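Local coordinates for protein response regulator (Xanthomonas campestris pv. campestris, PDB 3QYY) that probably catalyses the synthesis of cyclic di-GMP from GTP through its GGDEF domain, the part present here, and binds cyclic di-GMP as an inhibitor at its active site, at residues 45-50 against 146-151; 86-89 against 93-96. All coordinates share one frame; numbering follows the deposited sequence.

In the fold
Both contacts are buried and use neighbouring strands of one mixed sheet, 44-50 and 93-98, but they join different elements. Contact 1 seats helix 141-157 on strand 44-50 through aliphatic side chains, with no hydrogen bond passing between its segments. Contact 2 is strand-to-strand, the hairpin of 85-90 with 93-98, and depends on backbone hydrogen bonds. They meet at the shared strand border: Val47 CG2 packs 3.6 Å from Leu95 CD2, while Leu48 N probably hydrogen-bonds to Phe94 O. At one end each contact turns polar, contact 1 supplying a magnesium ligand through Asp49 and contact 2 holding cyclic di-GMP through Arg88 and Trp89.

Contact 1. Residues 45-50 against 146-151; sequences LFVLDM and RRADAA. With MG (magnesium ion), chain I.
The carboxylate of Asp149 meets Val47 through one oxygen: Asp149 OD1 lies 3.8 Å from Val47 CG1, and the two side chains cross at a slant. Its other oxygen, OD2, makes a salt bridge with Lys54 of the second subunit, so a single flat group touches an apolar wall with one atom and a charge of the partner chain with the other. The Asp49 carboxylate, which does not meet the helix, uses both oxygens at the metal site: Asp49 OD2 binds the magnesium at 2.0 Å, and Asp49 OD1 accepts a hydrogen bond from the oxygen of a metal-bound water at 2.7 Å and pairs with Lys156.

The packing itself is aliphatic and centres on Ala148, whose small methyl lets the helix sit close, 7.3 Å from strand axis to helix axis at a crossing angle of -37°. Val47 has CG1 opposite its backbone N (chi1 167°); this leaves CG2 on the N side, where it reaches Ala148 CB at 3.7 Å. Leu45, two residues earlier on the same face, adds a looser contact from CD2 to Ala148 CB at 4.2 Å. Phe46 and Leu48 project to the other face and meet helix 102-116, so apolar residues suit both sides of this inner strand, covered by a helix on each.

The magnesium also takes Asp92 OD2 and three waters, one of them donating to Met50 O. A helix laid on a central strand that ends in a metal-binding aspartate is characteristic of the alpha/beta GGDEF domain of the nucleotide cyclase clan.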
loop_
_atom_site.group_PDB
_atom_site.type_symbol
_atom_site.label_atom_id
_atom_site.label_comp_id
_atom_site.label_asym_id
_atom_site.label_seq_id
_atom_site.Cartn_x
_atom_site.Cartn_y
_atom_site.Cartn_z
ATOM N N LEU B 45 4.941 -14.203 -14.307
ATOM C CA LEU B 45 4.082 -13.442 -13.401
ATOM C C LEU B 45 4.691 -12.079 -13.126
ATOM O O LEU B 45 5.886 -11.975 -12.835
ATOM C CB LEU B 45 3.907 -14.189 -12.073
ATOM C CG LEU B 45 3.110 -13.446 -10.991
ATOM C CD1 LEU B 45 1.643 -13.350 -11.419
ATOM C CD2 LEU B 45 3.239 -14.174 -9.655
ATOM N N PHE B 46 3.869 -11.036 -13.224
ATOM C CA PHE B 46 4.311 -9.674 -12.956
ATOM C C PHE B 46 3.518 -9.086 -11.794
ATOM O O PHE B 46 2.311 -9.303 -11.683
ATOM C CB PHE B 46 4.082 -8.750 -14.156
ATOM C CG PHE B 46 4.835 -9.139 -15.392
ATOM C CD1 PHE B 46 4.285 -10.031 -16.306
ATOM C CD2 PHE B 46 6.087 -8.591 -15.657
ATOM C CE1 PHE B 46 4.969 -10.369 -17.473
ATOM C CE2 PHE B 46 6.782 -8.923 -16.823
ATOM C CZ PHE B 46 6.220 -9.814 -17.731
ATOM N N VAL B 47 4.205 -8.348 -10.929
ATOM C CA VAL B 47 3.556 -7.667 -9.812
ATOM C C VAL B 47 3.819 -6.194 -10.086
ATOM O O VAL B 47 4.977 -5.789 -10.233
ATOM C CB VAL B 47 4.168 -8.058 -8.445
ATOM C CG1 VAL B 47 3.675 -7.090 -7.353
ATOM C CG2 VAL B 47 3.764 -9.481 -8.086
ATOM N N LEU B 48 2.752 -5.401 -10.173
ATOM C CA LEU B 48 2.878 -3.976 -10.455
ATOM C C LEU B 48 2.284 -3.101 -9.355
ATOM O O LEU B 48 1.258 -3.436 -8.768
ATOM C CB LEU B 48 2.167 -3.636 -11.769
ATOM C CG LEU B 48 2.291 -4.608 -12.948
ATOM C CD1 LEU B 48 1.568 -4.017 -14.148
ATOM C CD2 LEU B 48 3.740 -4.855 -13.283
ATOM N N ASP B 49 2.931 -1.973 -9.091
ATOM C CA ASP B 49 2.449 -1.029 -8.085
ATOM C C ASP B 49 2.640 0.372 -8.653
ATOM O O ASP B 49 3.742 0.736 -9.066
ATOM C CB ASP B 49 3.243 -1.173 -6.781
ATOM C CG ASP B 49 2.710 -0.281 -5.672
ATOM O OD1 ASP B 49 3.530 0.293 -4.924
ATOM O OD2 ASP B 49 1.471 -0.168 -5.540
ATOM N N MET B 50 1.565 1.155 -8.691
ATOM C CA MET B 50 1.649 2.510 -9.218
ATOM C C MET B 50 2.491 3.400 -8.307
ATOM O O MET B 50 2.543 3.193 -7.090
ATOM C CB MET B 50 0.249 3.111 -9.388
ATOM C CG MET B 50 -0.582 2.435 -10.470
ATOM S SD MET B 50 -2.012 3.421 -10.936
ATOM C CE MET B 50 -1.235 4.657 -11.995
ATOM N N ARG B 146 6.180 -14.684 -4.422
ATOM C CA ARG B 146 7.194 -14.089 -3.562
ATOM C C ARG B 146 8.349 -13.526 -4.378
ATOM O O ARG B 146 8.859 -12.454 -4.075
ATOM C CB ARG B 146 7.721 -15.120 -2.559
ATOM C CG ARG B 146 6.660 -15.619 -1.593
ATOM C CD ARG B 146 7.249 -16.491 -0.493
ATOM N NE ARG B 146 6.212 -16.954 0.422
ATOM C CZ ARG B 146 6.437 -17.687 1.506
ATOM N NH1 ARG B 146 7.673 -18.049 1.822
ATOM N NH2 ARG B 146 5.422 -18.062 2.274
ATOM N N ARG B 147 8.757 -14.247 -5.419
ATOM C CA ARG B 147 9.855 -13.788 -6.263
ATOM C C ARG B 147 9.491 -12.522 -7.034
ATOM O O ARG B 147 10.262 -11.562 -7.071
ATOM C CB ARG B 147 10.273 -14.891 -7.242
ATOM C CG ARG B 147 10.957 -16.075 -6.574
ATOM C CD ARG B 147 11.359 -17.125 -7.596
ATOM N NE ARG B 147 12.061 -18.246 -6.976
ATOM C CZ ARG B 147 12.545 -19.286 -7.646
ATOM N NH1 ARG B 147 12.404 -19.350 -8.964
ATOM N NH2 ARG B 147 13.165 -20.263 -7.000
ATOM N N ALA B 148 8.315 -12.524 -7.651
ATOM C CA ALA B 148 7.855 -11.368 -8.415
ATOM C C ALA B 148 7.639 -10.165 -7.499
ATOM O O ALA B 148 7.989 -9.038 -7.845
ATOM C CB ALA B 148 6.557 -11.708 -9.136
ATOM N N ASP B 149 7.063 -10.414 -6.329
ATOM C CA ASP B 149 6.789 -9.353 -5.361
ATOM C C ASP B 149 8.085 -8.700 -4.894
ATOM O O ASP B 149 8.185 -7.474 -4.827
ATOM C CB ASP B 149 6.013 -9.930 -4.167
ATOM C CG ASP B 149 5.371 -8.852 -3.297
ATOM O OD1 ASP B 149 4.797 -7.896 -3.856
ATOM O OD2 ASP B 149 5.421 -8.971 -2.053
ATOM N N ALA B 150 9.082 -9.519 -4.573
ATOM C CA ALA B 150 10.369 -8.996 -4.121
ATOM C C ALA B 150 11.011 -8.172 -5.233
ATOM O O ALA B 150 11.641 -7.148 -4.973
ATOM C CB ALA B 150 11.291 -10.140 -3.714
ATOM N N ALA B 151 10.843 -8.620 -6.473
ATOM C CA ALA B 151 11.407 -7.919 -7.618
ATOM C C ALA B 151 10.751 -6.551 -7.774
ATOM O O ALA B 151 11.420 -5.563 -8.089
ATOM C CB ALA B 151 11.219 -8.750 -8.890
HETATM MG MG MG I . 0.439 0.782 -4.048
HETATM O O HOH W 1 2.179 0.679 -2.643
HETATM O O HOH W 2 1.236 2.742 -4.665
HETATM O O HOH W 3 -0.055 -1.104 -3.463
#

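Contact 2. Residues 86-89 against 93-96; sequences IGRW and EFLI. With C2E (9,9'-[(2R,3R,3aS,5S,7aR,9R,10R,10aS,12S,14aR)-3,5,10,12-tetrahydroxy-5,12-dioxidooctahydro-2H,7H-difuro[3,2-d:3',2'-j][1,3,7,9,2,8]tetraoxadiphosphacyclododecine-2,9-diyl]bis(2-amino-1,9-dihydro-6H-purin-6-one)), chain C.
Leu95 O is approached by two donors of the opposite strand: Gly87 N at 2.8 Å, nearly straight at 172°, and the weaker CA-H of Ile86, with CA 3.4 Å away. Leu95 N returns a bond to Gly87 O at 2.9 Å, completing an antiparallel hydrogen-bonded pair. The next bond, Trp89 N to Glu93 O, is bent to 131° as the hairpin nears its turn.

On one face the non-hydrogen-bonded pairs set Ile86 beside Ile96 and Arg88 against Phe94. The Arg88 chain, extended from CG to NE, runs past the phenyl ring with CG 3.5 Å from Phe94 CE1, its guanidinium plane turned 15° from the ring. This carries the charge to Asp14, to Gly91 O and to O61 of a second cyclic di-GMP. On the face that carries Leu95, Leu95 CD1 packs 3.8 Å from Trp89 CE3, while the indole, stacked on Tyr145, gives an in-plane N-H: Trp89 NE1 donates to phosphate oxygen O1P of cyclic di-GMP at 2.8 Å. An indole suits this place, greasy inside and polar at one edge.

Segments 86-89 and 93-96 lie on either side of Gly90, Gly91 and Asp92, which with Glu93 and Phe94 spell the GGDEF signature of this active-site hairpin.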
loop_
_atom_site.group_PDB
_atom_site.type_symbol
_atom_site.label_atom_id
_atom_site.label_comp_id
_atom_site.label_asym_id
_atom_site.label_seq_id
_atom_site.Cartn_x
_atom_site.Cartn_y
_atom_site.Cartn_z
ATOM N N ILE B 86 -5.124 -10.286 -16.073
ATOM C CA ILE B 86 -4.729 -9.154 -15.252
ATOM C C ILE B 86 -5.679 -9.102 -14.062
ATOM O O ILE B 86 -6.899 -9.232 -14.206
ATOM C CB ILE B 86 -4.767 -7.815 -16.033
ATOM C CG1 ILE B 86 -4.368 -6.667 -15.099
ATOM C CG2 ILE B 86 -6.160 -7.584 -16.634
ATOM C CD1 ILE B 86 -4.072 -5.350 -15.809
ATOM N N GLY B 87 -5.106 -8.956 -12.874
ATOM C CA GLY B 87 -5.916 -8.892 -11.678
ATOM C C GLY B 87 -5.512 -7.723 -10.808
ATOM O O GLY B 87 -4.403 -7.202 -10.926
ATOM N N ARG B 88 -6.420 -7.310 -9.935
ATOM C CA ARG B 88 -6.162 -6.209 -9.023
ATOM C C ARG B 88 -5.970 -6.820 -7.636
ATOM O O ARG B 88 -6.906 -7.370 -7.053
ATOM C CB ARG B 88 -7.351 -5.244 -9.020
ATOM C CG ARG B 88 -7.114 -3.955 -8.249
ATOM C CD ARG B 88 -8.341 -3.051 -8.286
ATOM N NE ARG B 88 -8.124 -1.829 -7.517
ATOM C CZ ARG B 88 -9.060 -0.923 -7.260
ATOM N NH1 ARG B 88 -10.297 -1.092 -7.714
ATOM N NH2 ARG B 88 -8.757 0.150 -6.541
ATOM N N TRP B 89 -4.746 -6.750 -7.123
ATOM C CA TRP B 89 -4.450 -7.299 -5.806
ATOM C C TRP B 89 -5.246 -6.488 -4.785
ATOM O O TRP B 89 -5.778 -7.024 -3.805
ATOM C CB TRP B 89 -2.948 -7.175 -5.526
ATOM C CG TRP B 89 -2.445 -8.046 -4.417
ATOM C CD1 TRP B 89 -1.830 -7.635 -3.266
ATOM C CD2 TRP B 89 -2.437 -9.480 -4.386
ATOM N NE1 TRP B 89 -1.432 -8.724 -2.526
ATOM C CE2 TRP B 89 -1.791 -9.868 -3.190
ATOM C CE3 TRP B 89 -2.909 -10.475 -5.257
ATOM C CZ2 TRP B 89 -1.602 -11.213 -2.839
ATOM C CZ3 TRP B 89 -2.721 -11.815 -4.907
ATOM C CH2 TRP B 89 -2.072 -12.168 -3.707
ATOM N N GLU B 93 -2.425 -1.750 -6.773
ATOM C CA GLU B 93 -1.502 -2.855 -7.031
ATOM C C GLU B 93 -2.169 -3.905 -7.920
ATOM O O GLU B 93 -3.306 -4.310 -7.671
ATOM C CB GLU B 93 -1.062 -3.477 -5.698
ATOM C CG GLU B 93 0.138 -4.406 -5.806
ATOM C CD GLU B 93 0.902 -4.505 -4.494
ATOM O OE1 GLU B 93 1.228 -3.443 -3.920
ATOM O OE2 GLU B 93 1.180 -5.634 -4.040
ATOM N N PHE B 94 -1.458 -4.336 -8.960
ATOM C CA PHE B 94 -1.992 -5.311 -9.912
ATOM C C PHE B 94 -1.026 -6.457 -10.205
ATOM O O PHE B 94 0.182 -6.332 -10.014
ATOM C CB PHE B 94 -2.306 -4.619 -11.247
ATOM C CG PHE B 94 -3.391 -3.586 -11.159
ATOM C CD1 PHE B 94 -4.708 -3.920 -11.454
ATOM C CD2 PHE B 94 -3.101 -2.287 -10.753
ATOM C CE1 PHE B 94 -5.727 -2.977 -11.344
ATOM C CE2 PHE B 94 -4.113 -1.333 -10.636
ATOM C CZ PHE B 94 -5.430 -1.681 -10.933
ATOM N N LEU B 95 -1.583 -7.570 -10.674
ATOM C CA LEU B 95 -0.795 -8.732 -11.069
ATOM C C LEU B 95 -1.175 -9.039 -12.513
ATOM O O LEU B 95 -2.340 -8.912 -12.894
ATOM C CB LEU B 95 -1.123 -9.970 -10.227
ATOM C CG LEU B 95 -0.984 -9.994 -8.700
ATOM C CD1 LEU B 95 -0.731 -11.443 -8.279
ATOM C CD2 LEU B 95 0.138 -9.107 -8.229
ATOM N N ILE B 96 -0.194 -9.437 -13.313
ATOM C CA ILE B 96 -0.447 -9.795 -14.697
ATOM C C ILE B 96 0.215 -11.140 -14.965
ATOM O O ILE B 96 1.392 -11.339 -14.647
ATOM C CB ILE B 96 0.112 -8.733 -15.686
ATOM C CG1 ILE B 96 -0.661 -7.415 -15.531
ATOM C CG2 ILE B 96 -0.003 -9.246 -17.119
ATOM C CD1 ILE B 96 -0.271 -6.327 -16.541
HETATM P P1 C2E C . -0.639 -7.570 0.824
HETATM O O2P C2E C . -1.867 -8.205 1.417
HETATM O O1P C2E C . 0.068 -8.375 -0.230
HETATM O "O5'" C2E C . -0.975 -6.177 0.156
HETATM C "C5'" C2E C . 0.070 -5.412 -0.476
HETATM C "C4'" C2E C . -0.576 -4.126 -0.981
HETATM O "O4'" C2E C . -1.678 -4.298 -1.854
HETATM C "C3'" C2E C . -1.098 -3.266 0.167
HETATM O "O3'" C2E C . -0.045 -2.495 0.747
HETATM C "C2'" C2E C . -2.168 -2.479 -0.521
HETATM O "O2'" C2E C . -1.577 -1.278 -1.045
HETATM C "C1'" C2E C . -2.718 -3.346 -1.642
HETATM N N9 C2E C . -3.952 -4.046 -1.197
HETATM C C8 C2E C . -4.095 -5.372 -0.983
HETATM N N7 C2E C . -5.351 -5.680 -0.600
HETATM C C5 C2E C . -6.042 -4.545 -0.570
HETATM C C6 C2E C . -7.441 -4.157 -0.257
HETATM O O6 C2E C . -8.283 -5.028 0.075
HETATM N N1 C2E C . -7.788 -2.848 -0.346
HETATM C C2 C2E C . -6.899 -1.884 -0.709
HETATM N N2 C2E C . -7.308 -0.603 -0.778
HETATM N N3 C2E C . -5.583 -2.175 -1.010
HETATM C C4 C2E C . -5.117 -3.463 -0.957
HETATM P P11 C2E C . -0.225 -2.251 2.328
HETATM O O21 C2E C . -1.549 -1.620 2.607
HETATM O O11 C2E C . 0.931 -1.391 2.704
HETATM O O5A C2E C . -0.120 -3.626 3.093
HETATM C C5A C2E C . 1.088 -4.378 2.969
HETATM C C4A C2E C . 0.975 -5.659 3.737
HETATM O O4A C2E C . 0.594 -5.489 5.129
HETATM C C3A C2E C . -0.044 -6.640 3.159
HETATM O O3A C2E C . 0.456 -7.344 2.005
HETATM C C2A C2E C . -0.293 -7.520 4.345
HETATM O O2A C2E C . 0.681 -8.577 4.349
HETATM C C1A C2E C . -0.160 -6.626 5.567
HETATM N N91 C2E C . -1.498 -6.277 6.095
HETATM C C81 C2E C . -2.296 -5.233 5.757
HETATM N N71 C2E C . -3.451 -5.256 6.465
HETATM C C51 C2E C . -3.402 -6.329 7.273
HETATM C C61 C2E C . -4.282 -6.965 8.294
HETATM O O61 C2E C . -5.392 -6.488 8.588
HETATM N N11 C2E C . -3.844 -8.096 8.912
HETATM C C21 C2E C . -2.630 -8.665 8.631
HETATM N N21 C2E C . -2.256 -9.793 9.284
HETATM N N31 C2E C . -1.782 -8.127 7.705
HETATM C C41 C2E C . -2.115 -6.985 7.015
#